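Local atomic coordinates of galactokinase (Bifidobacterium longum subsp. infantis ATCC 15697 = JCM 1222 = DSM 20088, PDB entry 6TEQ), a protein that probably phosphorylates galactose with ATP in a magnesium-dependent reaction, as a GHMP-family galactokinase, and here holds 2-deoxy-2-fluoro-galactose in its sugar pocket. Residues K21-V24 with A30-G33; L159-S164 with R168-N173; V300-T305 with H333-A338. All coordinates share one frame; numbering follows the deposited sequence.

Contact 1: residues K21-V24 with A30-G33; sequences KLFV and APEG
Pro31 lies flat against the ring of Phe23, and this pair is the tight part of the contact. Pro31 CB sits over the middle of the ring, 3.8 Å from the centroid of Phe23 and only 5° off its normal. This is a CH-pi contact over the face. The rest of the proline follows the same face: Pro31 CD lies 3.7 Å from Phe23 CD1. The backbone joins in, with Pro31 N 3.5 Å from Phe23 CE1. Phe23 CG is anti to its backbone N (chi1 -172°), which swings the ring off helix 12-27 and toward the loop. The ring and the proline point in opposite senses as they overlap.

The other side is loose. Val24 reaches the loop through one methyl, with CG2 4.3 Å from Ala30 CA and 4.4 Å from Pro31 CD. Ala30 turns its methyl away from the helix and is exposed.

The contact closes the turn from helix 12-27 into strand 33-42. Strands 54-70 and 125-131 pack on Phe23 through Ala67, Lys69, Asp126 and Ala128, and Tyr27 meets its ring edge-to-face. Leu68 pairs with both Glu32 and Gly33, a classic beta bulge at the start of strand 33-42. Both segments fall in the galactose-binding signature region. The side-chain chemistry is apolar, and the ring also leans on the Ala30-Pro31 peptide. The helix and the loop are therefore joined here by shape and dispersion, with the C-H of Pro31 CB set against the aromatic face.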
# COMPACT_ATOMS: atom_id res chain seq x y z
N LYS A 21 -2.36 -14.33 -22.34
CA LYS A 21 -2.14 -13.92 -23.74
C LYS A 21 -0.80 -13.15 -23.84
O LYS A 21 -0.04 -13.37 -24.81
CB LYS A 21 -3.35 -13.09 -24.22
CG LYS A 21 -3.22 -12.49 -25.63
CD LYS A 21 -4.53 -12.03 -26.17
CE LYS A 21 -4.51 -11.22 -27.47
NZ LYS A 21 -3.30 -11.44 -28.30
N LEU A 22 -0.50 -12.22 -22.94
CA LEU A 22 0.75 -11.46 -23.05
C LEU A 22 1.92 -12.44 -22.89
O LEU A 22 2.97 -12.30 -23.55
CB LEU A 22 0.80 -10.36 -21.99
CG LEU A 22 2.06 -9.53 -21.95
CD1 LEU A 22 2.26 -8.80 -23.25
CD2 LEU A 22 1.98 -8.50 -20.84
N PHE A 23 1.76 -13.41 -22.02
CA PHE A 23 2.83 -14.40 -21.77
C PHE A 23 3.05 -15.22 -23.06
O PHE A 23 4.20 -15.32 -23.52
CB PHE A 23 2.45 -15.34 -20.63
CG PHE A 23 3.59 -16.24 -20.23
CD1 PHE A 23 3.88 -17.36 -21.02
CD2 PHE A 23 4.38 -15.92 -19.15
CE1 PHE A 23 4.93 -18.16 -20.67
CE2 PHE A 23 5.45 -16.74 -18.79
CZ PHE A 23 5.72 -17.84 -19.56
N VAL A 24 1.98 -15.72 -23.68
CA VAL A 24 2.07 -16.61 -24.88
C VAL A 24 2.58 -15.75 -26.04
O VAL A 24 3.50 -16.22 -26.77
CB VAL A 24 0.73 -17.31 -25.17
CG1 VAL A 24 0.70 -17.99 -26.54
CG2 VAL A 24 0.41 -18.36 -24.11
N ALA A 30 3.35 -21.76 -22.89
CA ALA A 30 2.26 -21.55 -21.90
C ALA A 30 2.89 -21.25 -20.55
O ALA A 30 3.90 -21.84 -20.20
CB ALA A 30 1.42 -22.79 -21.79
N PRO A 31 2.32 -20.35 -19.70
CA PRO A 31 2.87 -20.17 -18.37
C PRO A 31 2.44 -21.36 -17.51
O PRO A 31 1.49 -22.10 -17.87
CB PRO A 31 2.14 -18.93 -17.85
CG PRO A 31 0.84 -18.93 -18.62
CD PRO A 31 1.13 -19.56 -19.96
N GLU A 32 3.15 -21.55 -16.40
CA GLU A 32 2.79 -22.62 -15.42
C GLU A 32 1.48 -22.26 -14.74
O GLU A 32 0.70 -23.16 -14.45
CB GLU A 32 3.91 -22.81 -14.40
CG GLU A 32 3.54 -23.90 -13.41
CD GLU A 32 4.66 -24.46 -12.59
OE1 GLU A 32 5.85 -24.35 -13.04
OE2 GLU A 32 4.33 -24.98 -11.47
N GLY A 33 1.19 -20.97 -14.52
CA GLY A 33 -0.10 -20.54 -13.99
C GLY A 33 -0.16 -19.01 -14.00
O GLY A 33 0.79 -18.36 -14.51

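Contact 2: residues L159-S164 with R168-N173; sequences LGYGDS and RVTLIN
Gly162 O is gripped by Arg168 NE and by a water. The NE bond is 2.9 Å from Arg168 NE to Gly162 O and nearly straight, at 173°. The oxygen lies near the guanidinium plane, at its edge. The water donates to Gly162 O and accepts from Arg168 NH2, at 2.8 Å from NH2. The carbonyl and the guanidinium are thus tied twice, which should limit rotation of the charged group. The arginine chain is extended from CG to NE, and this carries the group along the loop to Gly162.

A backbone bond starts the helix: Arg168 N gives to Ser164 O at 2.9 Å. Ser164 is the N-cap of helix 165-183, and its OG takes the backbone N of Gly167. Ser164 also ends a type I beta turn that begins at Tyr161.

The apolar side is built on Tyr161. Thr170 CG2 stands over one face of its ring, 4.0 Å from the centroid and offset toward the rim, a CH-pi contact. Thr170 OG1 comes 3.5 Å from Tyr161 CD1. At the base of the ring, Tyr161 CB meets Leu171 CG at 4.0 Å, and Leu171 CD1 packs on Gly162 CA at 3.9 Å.

The loop thus folds back on the first turns of the helix it leads into. Phe119 meets the Tyr161 ring and also touches Thr170. Asp154 of helix 141-156 accepts from Tyr161 N, while Leu171 packs on Ala150 and Asp154 of that helix. Arg168 NH1 reaches Met196 O in helix 190-197 and Ala412 O, just ahead of strand 413-417.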
# COMPACT_ATOMS: atom_id res chain seq x y z
N LEU A 159 8.06 -23.77 -2.25
CA LEU A 159 8.84 -23.36 -1.05
C LEU A 159 7.98 -23.59 0.18
O LEU A 159 8.61 -23.73 1.25
CB LEU A 159 9.30 -21.92 -1.11
CG LEU A 159 10.12 -21.48 -2.33
CD1 LEU A 159 10.55 -20.03 -2.17
CD2 LEU A 159 11.29 -22.41 -2.52
N GLY A 160 6.64 -23.54 0.05
CA GLY A 160 5.75 -23.94 1.15
C GLY A 160 5.35 -22.78 2.03
O GLY A 160 4.75 -23.04 3.12
N TYR A 161 5.50 -21.55 1.54
CA TYR A 161 5.15 -20.35 2.37
C TYR A 161 3.81 -19.72 1.96
O TYR A 161 3.19 -19.02 2.79
CB TYR A 161 6.29 -19.35 2.40
CG TYR A 161 7.50 -19.88 3.12
CD1 TYR A 161 7.69 -19.64 4.48
CD2 TYR A 161 8.49 -20.55 2.41
CE1 TYR A 161 8.76 -20.18 5.15
CE2 TYR A 161 9.59 -21.06 3.08
CZ TYR A 161 9.71 -20.90 4.45
OH TYR A 161 10.80 -21.40 5.11
N GLY A 162 3.32 -19.98 0.77
CA GLY A 162 2.15 -19.26 0.21
C GLY A 162 0.82 -19.69 0.82
O GLY A 162 -0.12 -18.91 0.83
N ASP A 163 0.75 -20.92 1.36
CA ASP A 163 -0.53 -21.52 1.80
C ASP A 163 -0.85 -21.25 3.25
O ASP A 163 -1.85 -21.77 3.72
CB ASP A 163 -0.56 -23.02 1.46
CG ASP A 163 0.19 -23.96 2.39
OD1 ASP A 163 0.91 -23.48 3.31
OD2 ASP A 163 0.04 -25.22 2.20
N SER A 164 -0.19 -20.30 3.89
CA SER A 164 -0.56 -19.89 5.28
C SER A 164 -0.30 -18.41 5.45
O SER A 164 0.62 -17.86 4.84
CB SER A 164 0.14 -20.70 6.39
OG SER A 164 1.48 -20.46 6.41
N ARG A 168 3.16 -16.56 4.63
CA ARG A 168 3.22 -15.45 3.67
C ARG A 168 4.12 -14.32 4.19
O ARG A 168 4.63 -13.56 3.37
CB ARG A 168 1.83 -14.95 3.30
CG ARG A 168 1.16 -15.88 2.34
CD ARG A 168 -0.16 -15.27 1.93
NE ARG A 168 -0.79 -16.08 0.93
CZ ARG A 168 -1.71 -15.68 0.10
NH1 ARG A 168 -2.28 -14.49 0.24
NH2 ARG A 168 -2.22 -16.52 -0.75
N VAL A 169 4.38 -14.23 5.51
CA VAL A 169 5.29 -13.18 6.01
C VAL A 169 6.70 -13.35 5.40
O VAL A 169 7.40 -12.36 5.16
CB VAL A 169 5.25 -13.15 7.55
CG1 VAL A 169 6.36 -12.26 8.08
CG2 VAL A 169 3.85 -12.70 8.01
N THR A 170 7.14 -14.58 5.20
CA THR A 170 8.44 -14.80 4.52
C THR A 170 8.42 -14.15 3.13
O THR A 170 9.39 -13.51 2.73
CB THR A 170 8.73 -16.29 4.49
OG1 THR A 170 8.98 -16.70 5.86
CG2 THR A 170 9.94 -16.61 3.63
N LEU A 171 7.34 -14.32 2.40
CA LEU A 171 7.19 -13.79 1.02
C LEU A 171 7.03 -12.28 1.04
O LEU A 171 7.65 -11.62 0.24
CB LEU A 171 5.99 -14.45 0.39
CG LEU A 171 6.06 -15.96 0.30
CD1 LEU A 171 4.87 -16.53 -0.37
CD2 LEU A 171 7.32 -16.48 -0.30
N ILE A 172 6.27 -11.77 2.00
CA ILE A 172 6.21 -10.32 2.31
C ILE A 172 7.60 -9.75 2.50
O ILE A 172 7.92 -8.67 1.92
CB ILE A 172 5.29 -10.06 3.49
CG1 ILE A 172 3.86 -10.32 3.07
CG2 ILE A 172 5.47 -8.67 4.00
CD1 ILE A 172 2.93 -10.51 4.25
N ASN A 173 8.41 -10.40 3.32
CA ASN A 173 9.75 -9.85 3.63
C ASN A 173 10.59 -9.84 2.34
O ASN A 173 11.34 -8.85 2.15
CB ASN A 173 10.40 -10.62 4.75
CG ASN A 173 9.78 -10.28 6.09
OD1 ASN A 173 9.16 -9.19 6.23
ND2 ASN A 173 10.03 -11.14 7.08
O HOH W 1 -1.90 -19.13 -1.84

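Contact 3: residues V300-T305 with H333-A338; sequences VRHVVT and HDSLAA
In His302 the CG, and in Ser335 the OG, stands anti to the backbone N (chi1 167° and -177°). Each group is thereby carried across the gap between helices 294-318 and 322-338. The ring nitrogen His302 ND1 meets Ser335 OG at 2.7 Å in a short hydrogen bond, and the hydroxyl lies at the ring edge, near its plane. Either atom could be the donor. Beside this bond, Leu336 CD2 comes 3.5 Å from His302 CE1, and the two side chains pass at a slant.

A water extends the link, 2.7 Å from Ser335 OG and donating to Thr305 OG1 at 3.2 Å. Thr305 OG1 in turn gives a bond to Arg301 O, 2.9 Å away. That carbonyl also takes Thr305 N, and the two donors come from opposite faces of its plane.

The segments run nearly antiparallel, at 164°, with axes 9.6 Å apart. His302 NE2 bonds to Glu46 O, so both ring nitrogens are engaged and the ring's rotation is fixed. Tyr340 meets the same ring. Leu336 lies about 4 Å, side chain to side chain, from Glu46 and His47, which bind galactose.

The histidine is therefore a second-shell residue: it ties the helix pair to the backbone of a sugar-binding residue. Since a carbonyl can only accept, NE2 probably carries a proton; if the ring is neutral, ND1 would then be left to accept from Ser335 OG.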
# COMPACT_ATOMS: atom_id res chain seq x y z
N VAL A 300 6.82 13.74 15.20
CA VAL A 300 6.51 12.87 16.38
C VAL A 300 5.06 13.03 16.82
O VAL A 300 4.35 12.04 17.03
CB VAL A 300 7.50 13.08 17.53
CG1 VAL A 300 7.06 12.38 18.85
CG2 VAL A 300 8.84 12.56 17.08
N ARG A 301 4.55 14.24 16.84
CA ARG A 301 3.13 14.45 17.21
C ARG A 301 2.25 13.68 16.21
O ARG A 301 1.29 13.06 16.63
CB ARG A 301 2.83 15.94 17.31
CG ARG A 301 1.36 16.23 17.59
CD ARG A 301 1.18 17.63 18.08
NE ARG A 301 1.49 18.51 17.01
CZ ARG A 301 2.19 19.60 17.14
NH1 ARG A 301 2.66 19.91 18.35
NH2 ARG A 301 2.46 20.33 16.06
N HIS A 302 2.51 13.79 14.90
CA HIS A 302 1.73 13.04 13.91
C HIS A 302 1.82 11.58 14.34
O HIS A 302 0.77 10.96 14.38
CB HIS A 302 2.27 13.22 12.49
CG HIS A 302 1.64 12.19 11.63
ND1 HIS A 302 0.35 12.29 11.26
CD2 HIS A 302 2.11 11.03 11.15
CE1 HIS A 302 -0.04 11.18 10.66
NE2 HIS A 302 1.05 10.39 10.54
N VAL A 303 3.03 10.99 14.54
CA VAL A 303 3.10 9.52 14.66
C VAL A 303 2.29 9.09 15.90
O VAL A 303 1.56 8.10 15.87
CB VAL A 303 4.55 9.04 14.70
CG1 VAL A 303 4.62 7.58 15.01
CG2 VAL A 303 5.24 9.34 13.37
N VAL A 304 2.45 9.83 16.96
CA VAL A 304 1.86 9.45 18.26
C VAL A 304 0.36 9.54 18.14
O VAL A 304 -0.31 8.60 18.54
CB VAL A 304 2.38 10.35 19.37
CG1 VAL A 304 1.51 10.29 20.61
CG2 VAL A 304 3.82 10.02 19.67
N THR A 305 -0.16 10.63 17.62
CA THR A 305 -1.63 10.84 17.52
C THR A 305 -2.23 9.86 16.51
O THR A 305 -3.35 9.40 16.68
CB THR A 305 -2.01 12.31 17.29
OG1 THR A 305 -1.50 12.73 16.02
CG2 THR A 305 -1.55 13.20 18.43
N HIS A 333 -5.89 13.07 8.12
CA HIS A 333 -5.47 13.95 7.01
C HIS A 333 -4.88 15.25 7.55
O HIS A 333 -3.85 15.70 7.05
CB HIS A 333 -6.65 14.34 6.17
CG HIS A 333 -6.24 15.12 5.00
ND1 HIS A 333 -5.62 14.52 3.87
CD2 HIS A 333 -6.26 16.45 4.78
CE1 HIS A 333 -5.29 15.48 3.02
NE2 HIS A 333 -5.61 16.68 3.59
N ASP A 334 -5.59 15.88 8.48
CA ASP A 334 -5.16 17.19 8.94
C ASP A 334 -3.77 17.08 9.56
O ASP A 334 -2.94 18.03 9.39
CB ASP A 334 -6.15 17.83 9.91
CG ASP A 334 -7.49 18.17 9.32
OD1 ASP A 334 -7.64 18.14 8.08
OD2 ASP A 334 -8.34 18.54 10.15
N SER A 335 -3.50 15.99 10.24
CA SER A 335 -2.19 15.77 10.83
C SER A 335 -1.15 15.55 9.71
O SER A 335 -0.04 16.05 9.83
CB SER A 335 -2.26 14.59 11.71
OG SER A 335 -1.04 14.33 12.37
N LEU A 336 -1.48 14.75 8.71
CA LEU A 336 -0.56 14.51 7.59
C LEU A 336 -0.27 15.82 6.87
O LEU A 336 0.85 15.98 6.41
CB LEU A 336 -1.17 13.51 6.65
CG LEU A 336 -1.16 12.09 7.19
CD1 LEU A 336 -2.17 11.21 6.50
CD2 LEU A 336 0.22 11.45 7.20
N ALA A 337 -1.23 16.72 6.78
CA ALA A 337 -1.00 18.00 6.07
C ALA A 337 -0.17 18.96 6.91
O ALA A 337 0.82 19.54 6.35
CB ALA A 337 -2.33 18.59 5.70
N ALA A 338 -0.54 19.14 8.18
CA ALA A 338 0.09 20.19 9.01
C ALA A 338 1.34 19.70 9.72
O ALA A 338 2.31 20.49 9.83
CB ALA A 338 -0.83 20.72 10.05
O HOH W 2 -0.66 15.53 14.76

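The three contacts use different chemistry in different parts of the fold. Contact 3 is the buried one. It joins two separate helices, 294-318 and 322-338, through a polar bond between side chains, close to the sugar pocket. Contacts 1 and 2 are local, each pairing a helix with an adjoining loop. Contact 1 is partly buried and apolar, at the loop leaving helix 12-27. Contact 2 lies at the surface, at the loop entering helix 165-183, and mixes an arginine-to-carbonyl bond and a helix-start backbone bond with ring packing. Contacts 1 and 2 have centres about 23 Å apart; contact 3 lies across the chain's centre from both.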